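PDB 2RIJ: 2,3,4,5-tetrahydropyridine-2,6-dicarboxylate N-succinyltransferase from Campylobacter jejuni, which probably catalyses the succinyl-CoA-dependent conversion of cyclic tetrahydrodipicolinate into acyclic N-succinyl-L-2-amino-6-oxopimelate, a step of lysine biosynthesis. Local coordinates for residues Ile62-Phe67 against Val72-Asn77; Asp203-Phe208 against Val245-Gly250; Lys98-Leu101 against Gly105-Asn108. All blocks are in the same frame, centred on the assembly; numbering follows the deposited sequence.

Interaction 1: residues Ile62-Phe67 against Val72-Asn77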
ATOM      1  N   ILE A  62      10.491  57.635 -42.066  1.00 22.80           N
ATOM      2  CA  ILE A  62      11.340  58.827 -41.937  1.00 24.83           C
ATOM      3  C   ILE A  62      12.722  58.400 -41.475  1.00 23.75           C
ATOM      4  O   ILE A  62      13.691  58.875 -42.000  1.00 22.69           O
ATOM      5  CB  ILE A  62      10.751  59.910 -40.967  1.00 24.27           C
ATOM      6  CG1 ILE A  62       9.426  60.494 -41.491  1.00 24.81           C
ATOM      7  CG2 ILE A  62      11.765  61.014 -40.701  1.00 24.05           C
ATOM      8  CD1 ILE A  62       9.469  61.012 -42.971  1.00 23.42           C
HETATM    9  N   MSE A  63      12.815  57.475 -40.527  1.00 25.03           N
HETATM   10  CA  MSE A  63      14.103  57.007 -39.993  0.50 24.64           C
HETATM   11  C   MSE A  63      14.906  56.236 -41.019  1.00 23.36           C
HETATM   12  O   MSE A  63      16.094  56.443 -41.184  1.00 25.33           O
HETATM   13  CB  MSE A  63      13.903  56.065 -38.797  0.50 23.70           C
HETATM   14  CG  MSE A  63      13.329  56.701 -37.565  0.50 31.59           C
HETATM   15 SE   MSE A  63      14.225  58.339 -37.003  0.38 40.48          SE
HETATM   16  CE  MSE A  63      16.114  57.859 -37.235  0.50 36.63           C
ATOM     17  N   LEU A  64      14.242  55.310 -41.700  1.00 26.32           N
ATOM     18  CA  LEU A  64      14.878  54.538 -42.766  1.00 25.23           C
ATOM     19  C   LEU A  64      15.363  55.469 -43.878  1.00 25.57           C
ATOM     20  O   LEU A  64      16.471  55.298 -44.424  1.00 25.39           O
ATOM     21  CB  LEU A  64      13.908  53.501 -43.325  1.00 26.28           C
ATOM     22  CG  LEU A  64      13.613  52.368 -42.324  1.00 26.50           C
ATOM     23  CD1 LEU A  64      12.454  51.521 -42.828  1.00 23.82           C
ATOM     24  CD2 LEU A  64      14.892  51.542 -42.056  1.00 26.29           C
ATOM     25  N   GLU A  65      14.536  56.454 -44.222  1.00 24.86           N
ATOM     26  CA  GLU A  65      14.933  57.439 -45.231  1.00 25.30           C
ATOM     27  C   GLU A  65      16.143  58.310 -44.799  1.00 24.28           C
ATOM     28  O   GLU A  65      16.933  58.705 -45.631  1.00 26.61           O
ATOM     29  CB  GLU A  65      13.746  58.297 -45.618  1.00 25.76           C
ATOM     30  CG  GLU A  65      14.033  59.366 -46.654  1.00 28.89           C
ATOM     31  CD  GLU A  65      14.378  58.823 -48.040  1.00 31.58           C
ATOM     32  OE1 GLU A  65      14.217  57.606 -48.314  1.00 30.69           O
ATOM     33  OE2 GLU A  65      14.800  59.649 -48.882  1.00 33.64           O
ATOM     34  N   ALA A  66      16.294  58.598 -43.510  1.00 23.53           N
ATOM     35  CA  ALA A  66      17.443  59.348 -43.051  1.00 23.81           C
ATOM     36  C   ALA A  66      18.745  58.633 -43.448  1.00 22.68           C
ATOM     37  O   ALA A  66      19.707  59.260 -43.843  1.00 24.67           O
ATOM     38  CB  ALA A  66      17.372  59.567 -41.550  1.00 22.84           C
ATOM     39  N   PHE A  67      18.735  57.314 -43.346  1.00 22.10           N
ATOM     40  CA  PHE A  67      19.863  56.482 -43.663  1.00 23.67           C
ATOM     41  C   PHE A  67      20.029  56.382 -45.166  1.00 25.18           C
ATOM     42  O   PHE A  67      21.132  56.569 -45.674  1.00 24.80           O
ATOM     43  CB  PHE A  67      19.684  55.086 -43.067  1.00 23.33           C
ATOM     44  CG  PHE A  67      19.745  55.051 -41.562  1.00 20.14           C
ATOM     45  CD1 PHE A  67      20.865  55.458 -40.890  1.00 27.19           C
ATOM     46  CD2 PHE A  67      18.682  54.572 -40.834  1.00 18.77           C
ATOM     47  CE1 PHE A  67      20.913  55.424 -39.508  1.00 26.90           C
ATOM     48  CE2 PHE A  67      18.730  54.516 -39.416  1.00 22.37           C
ATOM     49  CZ  PHE A  67      19.845  54.961 -38.783  1.00 23.20           C
ATOM     50  N   VAL A  72      23.172  54.839 -47.123  1.00 30.22           N
ATOM     51  CA  VAL A  72      23.170  53.526 -46.461  1.00 30.58           C
ATOM     52  C   VAL A  72      22.287  52.591 -47.295  1.00 31.28           C
ATOM     53  O   VAL A  72      21.156  52.942 -47.641  1.00 31.42           O
ATOM     54  CB  VAL A  72      22.689  53.601 -45.007  1.00 30.75           C
ATOM     55  CG1 VAL A  72      22.607  52.178 -44.373  1.00 28.27           C
ATOM     56  CG2 VAL A  72      23.587  54.518 -44.155  1.00 24.34           C
ATOM     57  N   GLU A  73      22.813  51.418 -47.656  1.00 32.41           N
ATOM     58  CA  GLU A  73      22.072  50.444 -48.483  1.00 34.75           C
ATOM     59  C   GLU A  73      21.295  49.518 -47.547  1.00 35.81           C
ATOM     60  O   GLU A  73      21.894  48.751 -46.812  1.00 41.17           O
ATOM     61  CB  GLU A  73      23.035  49.615 -49.359  1.00 37.91           C
ATOM     62  N   ILE A  74      19.970  49.624 -47.531  1.00 32.86           N
ATOM     63  CA  ILE A  74      19.137  48.808 -46.639  1.00 28.92           C
ATOM     64  C   ILE A  74      18.687  47.581 -47.432  1.00 29.45           C
ATOM     65  O   ILE A  74      18.071  47.701 -48.486  1.00 29.82           O
ATOM     66  CB  ILE A  74      17.890  49.616 -46.121  1.00 27.89           C
ATOM     67  CG1 ILE A  74      18.342  50.918 -45.436  1.00 24.04           C
ATOM     68  CG2 ILE A  74      16.968  48.742 -45.237  1.00 26.83           C
ATOM     69  CD1 ILE A  74      17.187  51.764 -44.877  1.00 24.53           C
ATOM     70  N   ASP A  75      18.988  46.396 -46.923  1.00 31.17           N
ATOM     71  CA  ASP A  75      18.461  45.147 -47.501  1.00 30.25           C
ATOM     72  C   ASP A  75      17.089  44.831 -46.899  1.00 28.45           C
ATOM     73  O   ASP A  75      17.002  44.280 -45.819  1.00 27.55           O
ATOM     74  CB  ASP A  75      19.443  43.992 -47.250  1.00 30.32           C
ATOM     75  CG  ASP A  75      18.971  42.658 -47.836  1.00 32.44           C
ATOM     76  OD1 ASP A  75      17.924  42.632 -48.524  1.00 29.73           O
ATOM     77  OD2 ASP A  75      19.640  41.628 -47.580  1.00 40.43           O
ATOM     78  N   PHE A  76      16.024  45.163 -47.631  1.00 26.15           N
ATOM     79  CA  PHE A  76      14.667  44.988 -47.135  1.00 27.51           C
ATOM     80  C   PHE A  76      14.234  43.524 -47.214  1.00 30.48           C
ATOM     81  O   PHE A  76      13.127  43.173 -46.803  1.00 31.54           O
ATOM     82  CB  PHE A  76      13.688  45.852 -47.904  1.00 27.78           C
ATOM     83  CG  PHE A  76      13.769  47.285 -47.560  1.00 26.51           C
ATOM     84  CD1 PHE A  76      13.119  47.775 -46.441  1.00 27.33           C
ATOM     85  CD2 PHE A  76      14.480  48.161 -48.352  1.00 30.71           C
ATOM     86  CE1 PHE A  76      13.200  49.102 -46.098  1.00 28.82           C
ATOM     87  CE2 PHE A  76      14.557  49.508 -48.022  1.00 33.50           C
ATOM     88  CZ  PHE A  76      13.911  49.972 -46.885  1.00 27.97           C
ATOM     89  N   ASN A  77      15.093  42.678 -47.773  1.00 31.18           N
ATOM     90  CA  ASN A  77      14.867  41.240 -47.736  1.00 33.91           C
ATOM     91  C   ASN A  77      15.507  40.539 -46.540  1.00 31.99           C
ATOM     92  O   ASN A  77      15.305  39.343 -46.368  1.00 33.16           O
ATOM     93  CB  ASN A  77      15.371  40.593 -49.021  1.00 34.88           C
ATOM     94  CG  ASN A  77      14.708  41.167 -50.247  1.00 43.99           C
ATOM     95  OD1 ASN A  77      13.474  41.317 -50.299  1.00 50.30           O
ATOM     96  ND2 ASN A  77      15.523  41.525 -51.236  1.00 60.54           N
TER

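Interaction 2: residues Asp203-Phe208 against Val245-Gly250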
ATOM      1  N   ASP A 203      26.109  37.268 -16.089  1.00 22.53           N
ATOM      2  CA  ASP A 203      25.203  36.575 -16.974  1.00 23.20           C
ATOM      3  C   ASP A 203      25.138  37.290 -18.316  1.00 21.52           C
ATOM      4  O   ASP A 203      25.669  38.413 -18.520  1.00 19.23           O
ATOM      5  CB  ASP A 203      23.780  36.520 -16.372  1.00 23.17           C
ATOM      6  CG  ASP A 203      22.831  35.564 -17.119  1.00 25.84           C
ATOM      7  OD1 ASP A 203      23.294  34.644 -17.825  1.00 23.29           O
ATOM      8  OD2 ASP A 203      21.594  35.771 -17.029  1.00 22.48           O
ATOM      9  N   LYS A 204      24.475  36.633 -19.232  1.00 20.22           N
ATOM     10  CA  LYS A 204      24.210  37.157 -20.578  1.00 23.45           C
ATOM     11  C   LYS A 204      22.953  38.029 -20.694  1.00 24.09           C
ATOM     12  O   LYS A 204      22.814  38.758 -21.674  1.00 26.06           O
ATOM     13  CB  LYS A 204      24.102  35.986 -21.593  1.00 24.07           C
ATOM     14  CG  LYS A 204      25.439  35.298 -21.884  1.00 25.71           C
ATOM     15  CD  LYS A 204      25.270  34.078 -22.751  1.00 27.69           C
ATOM     16  CE  LYS A 204      26.626  33.596 -23.309  1.00 32.28           C
ATOM     17  NZ  LYS A 204      26.489  32.560 -24.321  1.00 47.19           N
ATOM     18  N   PHE A 205      22.034  37.907 -19.743  1.00 23.12           N
ATOM     19  CA  PHE A 205      20.767  38.638 -19.757  1.00 20.67           C
ATOM     20  C   PHE A 205      20.713  39.617 -18.576  1.00 22.48           C
ATOM     21  O   PHE A 205      21.151  39.267 -17.473  1.00 22.20           O
ATOM     22  CB  PHE A 205      19.575  37.696 -19.578  1.00 22.47           C
ATOM     23  CG  PHE A 205      19.235  36.869 -20.782  1.00 26.49           C
ATOM     24  CD1 PHE A 205      20.060  35.817 -21.159  1.00 31.90           C
ATOM     25  CD2 PHE A 205      18.078  37.096 -21.496  1.00 36.60           C
ATOM     26  CE1 PHE A 205      19.767  35.031 -22.291  1.00 36.07           C
ATOM     27  CE2 PHE A 205      17.775  36.307 -22.631  1.00 34.61           C
ATOM     28  CZ  PHE A 205      18.655  35.303 -23.033  1.00 35.08           C
ATOM     29  N   PRO A 206      20.062  40.783 -18.774  1.00 23.59           N
ATOM     30  CA  PRO A 206      19.729  41.711 -17.688  1.00 22.29           C
ATOM     31  C   PRO A 206      18.395  41.359 -17.025  1.00 20.37           C
ATOM     32  O   PRO A 206      17.727  40.376 -17.407  1.00 20.77           O
ATOM     33  CB  PRO A 206      19.643  43.045 -18.429  1.00 23.36           C
ATOM     34  CG  PRO A 206      19.086  42.670 -19.716  1.00 21.50           C
ATOM     35  CD  PRO A 206      19.577  41.311 -20.067  1.00 20.90           C
ATOM     36  N   ARG A 207      18.059  42.109 -15.991  1.00 22.19           N
ATOM     37  CA  ARG A 207      16.840  41.925 -15.280  1.00 21.11           C
ATOM     38  C   ARG A 207      15.755  42.812 -15.905  1.00 22.18           C
ATOM     39  O   ARG A 207      16.024  43.893 -16.438  1.00 20.87           O
ATOM     40  CB  ARG A 207      17.047  42.224 -13.805  1.00 19.96           C
ATOM     41  CG  ARG A 207      17.985  41.158 -13.166  1.00 22.70           C
ATOM     42  CD  ARG A 207      18.691  41.589 -12.010  1.00 31.52           C
ATOM     43  NE  ARG A 207      19.496  40.512 -11.444  1.00 21.01           N
ATOM     44  CZ  ARG A 207      20.081  40.618 -10.281  1.00 25.79           C
ATOM     45  NH1 ARG A 207      19.960  41.728  -9.606  1.00 28.15           N
ATOM     46  NH2 ARG A 207      20.757  39.621  -9.791  1.00 20.61           N
ATOM     47  N   PHE A 208      14.533  42.349 -15.758  1.00 20.39           N
ATOM     48  CA  PHE A 208      13.300  43.067 -16.175  1.00 20.44           C
ATOM     49  C   PHE A 208      13.228  44.497 -15.676  1.00 19.56           C
ATOM     50  O   PHE A 208      12.964  45.392 -16.465  1.00 19.15           O
ATOM     51  CB  PHE A 208      12.110  42.210 -15.682  1.00 19.01           C
ATOM     52  CG  PHE A 208      10.740  42.715 -15.968  1.00 18.79           C
ATOM     53  CD1 PHE A 208      10.130  43.609 -15.094  1.00 18.33           C
ATOM     54  CD2 PHE A 208       9.967  42.154 -17.011  1.00 17.42           C
ATOM     55  CE1 PHE A 208       8.804  44.000 -15.272  1.00 21.51           C
ATOM     56  CE2 PHE A 208       8.654  42.536 -17.192  1.00 17.12           C
ATOM     57  CZ  PHE A 208       8.076  43.499 -16.327  1.00 19.27           C
ATOM     58  N   VAL A 245      10.789  34.115 -12.544  1.00 17.34           N
ATOM     59  CA  VAL A 245      10.186  34.164 -13.902  1.00 17.98           C
ATOM     60  C   VAL A 245      11.319  34.376 -14.913  1.00 19.84           C
ATOM     61  O   VAL A 245      12.017  35.424 -14.941  1.00 17.92           O
ATOM     62  CB  VAL A 245       9.145  35.206 -14.046  1.00 18.20           C
ATOM     63  CG1 VAL A 245       8.374  35.027 -15.388  1.00 16.51           C
ATOM     64  CG2 VAL A 245       8.168  35.202 -12.786  1.00 21.38           C
ATOM     65  N   ASN A 246      11.513  33.365 -15.735  1.00 21.11           N
ATOM     66  CA  ASN A 246      12.547  33.394 -16.744  1.00 21.54           C
ATOM     67  C   ASN A 246      12.057  34.142 -18.007  1.00 22.27           C
ATOM     68  O   ASN A 246      10.889  34.603 -18.115  1.00 21.99           O
ATOM     69  CB  ASN A 246      12.947  31.956 -17.066  1.00 19.35           C
ATOM     70  CG  ASN A 246      14.402  31.807 -17.527  1.00 24.15           C
ATOM     71  OD1 ASN A 246      15.009  32.735 -18.009  1.00 26.78           O
ATOM     72  ND2 ASN A 246      14.975  30.632 -17.297  1.00 24.13           N
ATOM     73  N   PHE A 247      12.958  34.334 -18.957  1.00 23.24           N
ATOM     74  CA  PHE A 247      12.558  34.983 -20.199  1.00 24.19           C
ATOM     75  C   PHE A 247      11.604  34.097 -20.985  1.00 21.59           C
ATOM     76  O   PHE A 247      11.623  32.842 -20.840  1.00 21.28           O
ATOM     77  CB  PHE A 247      13.780  35.377 -21.039  1.00 25.14           C
ATOM     78  CG  PHE A 247      14.411  34.256 -21.748  1.00 23.80           C
ATOM     79  CD1 PHE A 247      15.412  33.548 -21.160  1.00 27.46           C
ATOM     80  CD2 PHE A 247      14.023  33.931 -23.035  1.00 31.68           C
ATOM     81  CE1 PHE A 247      16.030  32.512 -21.829  1.00 30.93           C
ATOM     82  CE2 PHE A 247      14.651  32.909 -23.721  1.00 35.32           C
ATOM     83  CZ  PHE A 247      15.631  32.193 -23.109  1.00 31.74           C
ATOM     84  N   ASN A 248      10.740  34.750 -21.775  1.00 23.27           N
ATOM     85  CA  ASN A 248       9.670  34.078 -22.537  1.00 23.79           C
ATOM     86  C   ASN A 248       8.805  33.170 -21.609  1.00 25.47           C
ATOM     87  O   ASN A 248       8.392  32.072 -21.993  1.00 23.05           O
ATOM     88  CB  ASN A 248      10.312  33.260 -23.670  1.00 24.64           C
ATOM     89  CG  ASN A 248       9.350  32.889 -24.750  1.00 27.32           C
ATOM     90  OD1 ASN A 248       8.444  33.660 -25.118  1.00 23.23           O
ATOM     91  ND2 ASN A 248       9.535  31.679 -25.284  1.00 25.29           N
ATOM     92  N   ALA A 249       8.540  33.669 -20.400  1.00 22.38           N
ATOM     93  CA  ALA A 249       7.692  33.031 -19.415  1.00 21.12           C
ATOM     94  C   ALA A 249       6.888  34.100 -18.713  1.00 21.66           C
ATOM     95  O   ALA A 249       7.287  35.264 -18.676  1.00 20.81           O
ATOM     96  CB  ALA A 249       8.535  32.244 -18.342  1.00 17.33           C
ATOM     97  N   GLY A 250       5.769  33.700 -18.136  1.00 21.83           N
ATOM     98  CA  GLY A 250       5.026  34.564 -17.239  1.00 22.38           C
ATOM     99  C   GLY A 250       3.561  34.236 -17.096  1.00 22.63           C
ATOM    100  O   GLY A 250       3.161  33.063 -17.083  1.00 21.11           O
TER

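Interaction 3: residues Lys98-Leu101 against Gly105-Asn108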
ATOM      1  N   LYS A  98       8.751  68.567 -39.073  1.00 27.66           N
ATOM      2  CA  LYS A  98       8.471  69.984 -38.837  1.00 28.64           C
ATOM      3  C   LYS A  98       6.996  70.320 -38.553  1.00 28.04           C
ATOM      4  O   LYS A  98       6.730  70.983 -37.556  1.00 27.82           O
ATOM      5  CB  LYS A  98       9.024  70.820 -39.980  1.00 29.77           C
ATOM      6  CG  LYS A  98       8.848  72.335 -39.841  1.00 30.30           C
ATOM      7  CD  LYS A  98       9.576  73.009 -41.003  1.00 36.32           C
ATOM      8  CE  LYS A  98       9.117  74.456 -41.252  1.00 52.25           C
ATOM      9  NZ  LYS A  98       7.782  74.577 -41.941  1.00 54.71           N
ATOM     10  N   PRO A  99       6.034  69.818 -39.368  1.00 27.22           N
ATOM     11  CA  PRO A  99       4.624  70.154 -39.084  1.00 28.61           C
ATOM     12  C   PRO A  99       4.095  69.770 -37.683  1.00 29.98           C
ATOM     13  O   PRO A  99       3.057  70.276 -37.263  1.00 29.84           O
ATOM     14  CB  PRO A  99       3.866  69.395 -40.165  1.00 29.94           C
ATOM     15  CG  PRO A  99       4.844  69.124 -41.221  1.00 32.38           C
ATOM     16  CD  PRO A  99       6.144  68.939 -40.548  1.00 27.35           C
ATOM     17  N   PHE A 100       4.802  68.896 -36.963  1.00 27.88           N
ATOM     18  CA  PHE A 100       4.338  68.381 -35.673  1.00 28.64           C
ATOM     19  C   PHE A 100       5.090  68.947 -34.480  1.00 29.18           C
ATOM     20  O   PHE A 100       4.744  68.636 -33.351  1.00 28.41           O
ATOM     21  CB  PHE A 100       4.565  66.860 -35.606  1.00 28.89           C
ATOM     22  CG  PHE A 100       3.860  66.077 -36.669  1.00 29.89           C
ATOM     23  CD1 PHE A 100       2.543  65.662 -36.485  1.00 32.61           C
ATOM     24  CD2 PHE A 100       4.510  65.730 -37.850  1.00 27.97           C
ATOM     25  CE1 PHE A 100       1.915  64.934 -37.472  1.00 32.19           C
ATOM     26  CE2 PHE A 100       3.886  65.000 -38.830  1.00 30.77           C
ATOM     27  CZ  PHE A 100       2.600  64.602 -38.657  1.00 31.20           C
ATOM     28  N   LEU A 101       6.133  69.729 -34.713  1.00 29.97           N
ATOM     29  CA  LEU A 101       7.085  70.023 -33.632  1.00 31.54           C
ATOM     30  C   LEU A 101       6.509  70.857 -32.479  1.00 34.74           C
ATOM     31  O   LEU A 101       6.987  70.769 -31.351  1.00 36.31           O
ATOM     32  CB  LEU A 101       8.354  70.667 -34.192  1.00 33.26           C
ATOM     33  CG  LEU A 101       9.185  69.817 -35.157  1.00 33.61           C
ATOM     34  CD1 LEU A 101      10.403  70.595 -35.701  1.00 33.55           C
ATOM     35  CD2 LEU A 101       9.640  68.513 -34.509  1.00 32.26           C
ATOM     36  N   GLY A 105       2.458  65.078 -27.508  1.00 41.36           N
ATOM     37  CA  GLY A 105       2.041  63.689 -27.572  1.00 41.40           C
ATOM     38  C   GLY A 105       2.503  62.833 -28.738  1.00 40.02           C
ATOM     39  O   GLY A 105       1.921  61.760 -28.999  1.00 39.64           O
ATOM     40  N   HIS A 106       3.513  63.300 -29.465  1.00 36.71           N
ATOM     41  CA  HIS A 106       4.071  62.523 -30.558  1.00 33.33           C
ATOM     42  C   HIS A 106       5.348  61.912 -29.999  1.00 31.44           C
ATOM     43  O   HIS A 106       6.399  62.542 -29.953  1.00 30.12           O
ATOM     44  CB  HIS A 106       4.385  63.411 -31.748  1.00 33.97           C
ATOM     45  CG  HIS A 106       3.213  64.141 -32.288  1.00 32.55           C
ATOM     46  ND1 HIS A 106       2.231  63.528 -33.028  1.00 33.82           N
ATOM     47  CD2 HIS A 106       2.879  65.450 -32.223  1.00 39.10           C
ATOM     48  CE1 HIS A 106       1.329  64.424 -33.382  1.00 37.38           C
ATOM     49  NE2 HIS A 106       1.700  65.599 -32.907  1.00 34.25           N
ATOM     50  N   GLN A 107       5.260  60.674 -29.563  1.00 31.73           N
ATOM     51  CA  GLN A 107       6.282  60.123 -28.708  1.00 30.13           C
ATOM     52  C   GLN A 107       7.604  59.856 -29.413  1.00 25.45           C
ATOM     53  O   GLN A 107       8.655  60.059 -28.842  1.00 28.39           O
ATOM     54  CB  GLN A 107       5.763  58.841 -28.095  1.00 35.44           C
ATOM     55  CG  GLN A 107       4.669  59.060 -27.052  1.00 39.96           C
ATOM     56  CD  GLN A 107       4.526  57.848 -26.198  1.00 55.47           C
ATOM     57  OE1 GLN A 107       4.006  56.818 -26.651  1.00 56.31           O
ATOM     58  NE2 GLN A 107       5.043  57.926 -24.963  1.00 66.32           N
ATOM     59  N   ASN A 108       7.533  59.387 -30.645  1.00 24.91           N
ATOM     60  CA  ASN A 108       8.712  59.138 -31.448  1.00 25.52           C
ATOM     61  C   ASN A 108       9.400  60.458 -31.750  1.00 25.63           C
ATOM     62  O   ASN A 108      10.625  60.515 -31.782  1.00 25.22           O
ATOM     63  CB  ASN A 108       8.382  58.400 -32.746  1.00 24.11           C
ATOM     64  CG  ASN A 108       8.023  56.933 -32.520  1.00 31.35           C
ATOM     65  OD1 ASN A 108       8.832  56.145 -32.031  1.00 36.14           O
ATOM     66  ND2 ASN A 108       6.814  56.566 -32.896  1.00 28.51           N
TER

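Interaction 1: residues Ile62-Phe67 against Val72-Asn77
Leu-64 CG and Ile-74 CG1 both lie beside the backbone N, anti to the carbonyl carbon (chi1 -70° and -56°), and this brings the methyl ends of the two side chains together. Leu-64 lies on helix 57-69, and Ile-74 lies in the connection that leads from this helix to strand 80-84. The contact is thus a helix followed by an extended return over one of its own sides, inside the N-terminal region of the family.

The two side chains cross at about a right angle. Ile-74 is extended beyond CG1, and its CD1 reaches 3.6 Å from Leu-64 CD2. The same methyl also rests against the helix backbone, with Ile-74 CD1 3.6 Å from Leu-64 O. The other Leu-64 methyl goes to a different partner. Leu-64 CD1 lies at the edge of the Phe-76 ring, near its plane, 4.1 Å from CE1 of Phe-76. One face of that ring is taken within its own segment, where Ile-74 CG2 sits over the centre. Ile-74 therefore packs on Leu-64 with one branch and on Phe-76 with the other.

Tyr-22 and Phe-130 also meet the Phe-76 ring. Phe-81 of strand 80-84 touches both Leu-64 and Ile-74, so the cluster is shared by helix, connection and strand.

At the other end, Val-72 packs close to the helix backbone beside Phe-67. Val-72 CB is 3.9 Å from Phe-67 CB, while the Phe-67 ring leads away toward Leu-85 and helix 87-96. One backbone bond ties the two segments here. Val-72 N donates to Phe-67 O at 3.0 Å, with an N-H...O angle of 155°.

Interaction 2: residues Asp203-Phe208 against Val245-Gly250
Phe-205 and Phe-247 make this contact with their rings alone, as an offset stack. The centroids are 4.9 Å apart and the planes differ by 16°. The overlap is partial: Phe-205 CE2 stands over one face of Phe-247, toward its rim, 3.9 Å from Phe-247 CD1. Next to it, Phe-205 CZ is 4.0 Å from Phe-247 CE1. Phe-247 holds CG between its backbone N and carbonyl carbon (chi1 77°), which turns the ring toward Phe-205.

Further out, Asn-246 OD1 accepts from Phe-247 N at 2.8 Å, and Phe-247 O accepts from Ser-263 OG. These bonds help to hold the backbone that carries the ring. Arg-227, outside both segments, links the two sides. It makes a cation-pi contact with Phe-205, a salt bridge to Asp-203 and a hydrogen bond to Asn-246 OD1. Asp-203 also forms a salt bridge with Arg-219 of a neighbouring subunit.

The stack joins the loop after strand 201-203 to the turn between strands 244-245 and 250-251. This turn belongs to the left-handed parallel beta-helix of hexapeptide-repeat proteins. Phe-205 also meets Phe-164 of helix 163-166 and Leu-145 of helix 138-149.

Interaction 3: residues Lys98-Leu101 against Gly105-Asn108
The His-106 imidazole takes Phe-100 over one of its faces, in a T-shaped (edge-to-face) pair. The edge of the Phe-100 ring points at that face. The planes stand at 70° and the centroids are 5.0 Å apart. Phe-100 CD1 does most of the touching. It lies above the imidazole toward the rim, 3.6 Å from His-106 CE1 and 3.7 Å from His-106 NE2. Phe-100 CB adds a CH-pi contact over the same ring, 4.3 Å from the His-106 centroid and 22° off its normal. The phenylalanine thus presents both its CB and one ring edge to the imidazole.

With CG anti to the carbonyl carbon in both residues (chi1 near -60°), the two side chains point toward each other and cross at about a right angle.

Polar partners hold the imidazole through both nitrogens. NE2 is hydrogen-bonded to Glu-103, in the short link between the two segments. ND1 is hydrogen-bonded to a citrate, probably from the crystallisation liquor. Bonds at two positions on the ring would restrict its rotation, and the nearby Glu-103 carboxylate could favour a protonated imidazole. The same citrate is bound by Asn-108 ND2, two residues further on, so the citrate is held at the start of this helix by both residues.

His-106 occupies the N-cap position of helix 107-117.

Phe-100 belongs to the connection from helix 87-96. Its ring also meets Phe-9 edge to face and touches Lys-6, both on helix 6-17, and it packs on Ile-109. The pair therefore lies at the surface where the connection from helix 87-96 turns into helix 107-117, beside helix 6-17.

Interactions 1 and 3 both belong to the N-terminal region. Their centres are 21 Å apart and their nearest atoms about 7 Å apart, so they do not touch. Helices 6-17 and 87-96 connect them: Ile-62 packs on both, and interaction 3 follows helix 87-96 and meets helix 6-17. Interaction 2 is separate. Its centre is 31 Å from that of interaction 1 and 34 Å from that of interaction 3, near the start of the beta-helix. None of the three lies at the predicted succinyl-CoA site or at Glu-258, the predicted catalytic residue. The citrate is bound at interaction 3.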